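Long-range contact in putative short-chain oxidoreductase (Thermus thermophilus, PDB 2YUT), which binds NADP and probably acts as an NADP(H)-dependent oxidoreductase of the short-chain dehydrogenase/reductase family: residues A[25-30]-A[40-45]. Numbering follows the deposited sequence.
With NAP (NADP nicotinamide-adenine-dinucleotide phosphate), chain B.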
loop_
_atom_site.group_PDB
_atom_site.type_symbol
_atom_site.label_atom_id
_atom_site.label_comp_id
_atom_site.label_asym_id
_atom_site.label_seq_id
_atom_site.Cartn_x
_atom_site.Cartn_y
_atom_site.Cartn_z
ATOM N N LEU A 25 30.250 -8.515 2.438
ATOM C CA LEU A 25 29.228 -7.500 2.640
ATOM C C LEU A 25 29.191 -6.292 1.701
ATOM O O LEU A 25 30.218 -5.676 1.412
ATOM C CB LEU A 25 29.346 -7.020 4.092
ATOM C CG LEU A 25 28.211 -6.314 4.825
ATOM C CD1 LEU A 25 26.967 -7.189 4.831
ATOM C CD2 LEU A 25 28.670 -6.027 6.255
ATOM N N LEU A 26 27.989 -5.969 1.226
ATOM C CA LEU A 26 27.786 -4.800 0.372
ATOM C C LEU A 26 26.782 -3.924 1.111
ATOM O O LEU A 26 25.735 -4.407 1.554
ATOM C CB LEU A 26 27.231 -5.189 -1.003
ATOM C CG LEU A 26 28.167 -6.027 -1.876
ATOM C CD1 LEU A 26 27.999 -7.498 -1.532
ATOM C CD2 LEU A 26 27.853 -5.791 -3.341
ATOM N N LEU A 27 27.108 -2.644 1.257
ATOM C CA LEU A 27 26.242 -1.712 1.970
ATOM C C LEU A 27 25.760 -0.589 1.057
ATOM O O LEU A 27 26.541 -0.034 0.282
ATOM C CB LEU A 27 26.998 -1.111 3.165
ATOM C CG LEU A 27 27.675 -2.090 4.144
ATOM C CD1 LEU A 27 28.371 -1.313 5.256
ATOM C CD2 LEU A 27 26.646 -3.042 4.740
ATOM N N SER A 28 24.473 -0.264 1.144
ATOM C CA SER A 28 23.911 0.811 0.336
ATOM C C SER A 28 23.046 1.753 1.176
ATOM O O SER A 28 22.398 1.332 2.140
ATOM C CB SER A 28 23.087 0.240 -0.816
ATOM O OG SER A 28 22.718 1.264 -1.720
ATOM N N GLY A 29 23.056 3.029 0.798
ATOM C CA GLY A 29 22.290 4.052 1.493
ATOM C C GLY A 29 22.347 5.344 0.687
ATOM O O GLY A 29 22.992 5.381 -0.360
ATOM N N ARG A 30 21.687 6.404 1.152
ATOM C CA ARG A 30 21.711 7.674 0.422
ATOM C C ARG A 30 22.838 8.595 0.889
ATOM O O ARG A 30 23.471 9.273 0.080
ATOM C CB ARG A 30 20.365 8.401 0.550
ATOM C CG ARG A 30 19.218 7.716 -0.176
ATOM C CD ARG A 30 17.940 8.546 -0.136
ATOM N NE ARG A 30 17.511 8.827 1.232
ATOM C CZ ARG A 30 16.394 9.476 1.552
ATOM N NH1 ARG A 30 15.578 9.915 0.600
ATOM N NH2 ARG A 30 16.094 9.694 2.827
ATOM N N ARG A 40 33.912 1.032 5.446
ATOM C CA ARG A 40 35.337 0.917 5.745
ATOM C C ARG A 40 35.535 0.259 7.110
ATOM O O ARG A 40 36.378 -0.621 7.272
ATOM C CB ARG A 40 35.993 2.300 5.754
ATOM C CG ARG A 40 37.476 2.281 6.090
ATOM C CD ARG A 40 37.996 3.692 6.326
ATOM N NE ARG A 40 39.385 3.699 6.775
ATOM C CZ ARG A 40 40.012 4.773 7.243
ATOM N NH1 ARG A 40 41.280 4.689 7.628
ATOM N NH2 ARG A 40 39.371 5.933 7.333
ATOM N N GLU A 41 34.750 0.698 8.086
ATOM C CA GLU A 41 34.823 0.159 9.437
ATOM C C GLU A 41 34.591 -1.349 9.468
ATOM O O GLU A 41 35.264 -2.067 10.201
ATOM C CB GLU A 41 33.785 0.836 10.331
ATOM C CG GLU A 41 33.727 0.286 11.754
ATOM C CD GLU A 41 32.440 0.662 12.467
ATOM O OE1 GLU A 41 32.031 1.839 12.361
ATOM O OE2 GLU A 41 31.840 -0.214 13.133
ATOM N N VAL A 42 33.634 -1.830 8.679
ATOM C CA VAL A 42 33.335 -3.256 8.671
ATOM C C VAL A 42 33.922 -4.031 7.494
ATOM O O VAL A 42 33.615 -5.204 7.314
ATOM C CB VAL A 42 31.816 -3.498 8.727
ATOM C CG1 VAL A 42 31.254 -2.874 9.986
ATOM C CG2 VAL A 42 31.135 -2.914 7.492
ATOM N N GLY A 43 34.767 -3.380 6.698
ATOM C CA GLY A 43 35.379 -4.061 5.572
ATOM C C GLY A 43 34.415 -4.429 4.457
ATOM O O GLY A 43 34.613 -5.427 3.761
ATOM N N ALA A 44 33.372 -3.621 4.280
ATOM C CA ALA A 44 32.385 -3.874 3.237
ATOM C C ALA A 44 32.566 -2.955 2.034
ATOM O O ALA A 44 33.425 -2.070 2.022
ATOM C CB ALA A 44 30.977 -3.705 3.801
ATOM N N ARG A 45 31.748 -3.179 1.013
ATOM C CA ARG A 45 31.784 -2.344 -0.178
ATOM C C ARG A 45 30.653 -1.326 -0.070
ATOM O O ARG A 45 29.531 -1.688 0.279
ATOM C CB ARG A 45 31.611 -3.205 -1.426
ATOM C CG ARG A 45 32.893 -3.849 -1.890
ATOM C CD ARG A 45 32.648 -4.686 -3.110
ATOM N NE ARG A 45 32.041 -5.964 -2.765
ATOM C CZ ARG A 45 31.422 -6.743 -3.642
ATOM N NH1 ARG A 45 31.327 -6.358 -4.908
ATOM N NH2 ARG A 45 30.917 -7.911 -3.259
HETATM P PA NAP B . 16.251 4.833 9.842
HETATM O O1A NAP B . 15.598 6.275 9.552
HETATM O O2A NAP B . 17.218 4.852 10.962
HETATM O O5B NAP B . 16.935 4.379 8.460
HETATM C C5B NAP B . 16.202 4.451 7.235
HETATM C C4B NAP B . 17.076 3.988 6.070
HETATM O O4B NAP B . 16.292 4.061 4.867
HETATM C C3B NAP B . 18.264 4.938 5.888
HETATM O O3B NAP B . 19.441 4.188 5.574
HETATM C C2B NAP B . 17.838 5.767 4.678
HETATM O O2B NAP B . 18.997 6.177 3.949
HETATM C C1B NAP B . 17.147 4.659 3.883
HETATM N N9A NAP B . 16.355 5.240 2.776
HETATM C C8A NAP B . 15.291 6.029 2.912
HETATM N N7A NAP B . 14.850 6.390 1.709
HETATM C C5A NAP B . 15.638 5.825 0.800
HETATM C C6A NAP B . 15.687 5.853 -0.588
HETATM N N6A NAP B . 14.793 6.553 -1.280
HETATM N N1A NAP B . 16.652 5.166 -1.216
HETATM C C2A NAP B . 17.546 4.470 -0.535
HETATM N N3A NAP B . 17.532 4.422 0.785
HETATM C C4A NAP B . 16.597 5.087 1.478
HETATM O O3 NAP B . 15.000 3.845 10.078
HETATM P PN NAP B . 15.136 2.414 10.805
HETATM O O1N NAP B . 14.609 2.519 12.186
HETATM O O2N NAP B . 16.499 1.872 10.609
HETATM O O5D NAP B . 14.095 1.498 9.986
HETATM C C5D NAP B . 14.558 0.486 9.088
HETATM C C4D NAP B . 13.394 -0.347 8.544
HETATM O O4D NAP B . 12.719 -0.918 9.682
HETATM C C3D NAP B . 12.367 0.545 7.843
HETATM O O3D NAP B . 11.611 -0.197 6.883
HETATM C C2D NAP B . 11.474 0.945 9.015
HETATM O O2D NAP B . 10.176 1.348 8.568
HETATM C C1D NAP B . 11.369 -0.421 9.689
HETATM N N1N NAP B . 10.796 -0.355 11.052
HETATM C C2N NAP B . 11.357 0.502 12.008
HETATM C C3N NAP B . 10.812 0.563 13.286
HETATM C C7N NAP B . 11.426 1.493 14.334
HETATM O O7N NAP B . 10.860 1.702 15.406
HETATM N N7N NAP B . 12.585 2.044 13.985
HETATM C C4N NAP B . 9.713 -0.223 13.612
HETATM C C5N NAP B . 9.154 -1.076 12.667
HETATM C C6N NAP B . 9.691 -1.146 11.387
HETATM P P2B NAP B . 19.735 7.579 4.239
HETATM O O1X NAP B . 19.715 7.819 5.831
HETATM O O2X NAP B . 21.273 7.330 3.830
HETATM O O3X NAP B . 19.125 8.702 3.492
HETATM O O HOH W 1 32.931 -7.824 3.238
HETATM O O HOH W 2 32.160 -6.984 -0.157
#
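V42, in the last turn of helix 32-42, sets its CG2 3.9 Å from CD1 of L27 and also meets CD2 of L25, the valine crossing both leucines at a slant. These contacts lay the end of the helix against one face of strand 24-28. At G43 a Schellman motif with positive phi ends the helix and turns the chain toward the sheet; the G43 carbonyl is linked to L25 N through a water. A44 then turns its methyl onto the strand, its CB 3.7 Å from CB of L25 and equally far from CG of L27. With CG anti to the backbone N (chi1 -160°), L25 adds CG and CD2 to the contact its CB already makes with the A44 methyl. R45 brings the parallel pairing. Its N donates to L25 O at 3.0 Å, and its O accepts from L27 N at 2.8 Å, almost straight at 176°, so R45 bridges the residues flanking L26. The arginine side chain runs alongside L26, bends at chi3 (-78°) and lays one guanidinium face over CD2, with NH2 3.4 Å from CD1. NH2 also forms a salt bridge with D24, while NE reaches L25 O through a second water. Were L26 cut back to an alanine, the guanidinium face would lose its apolar support and would probably be freer to swing away from D24. The whole is a beta-alpha-beta crossover at the edge of a Rossmann fold, and the same strand leads to R30, whose N and NE bind the 2'-phosphate of NADP and whose guanidinium lies over the adenine. Apolar packing on one face and an ion pair on the other thus flank the backbone ladder, joining the edge strand to the one that delivers the phosphate-binding arginine.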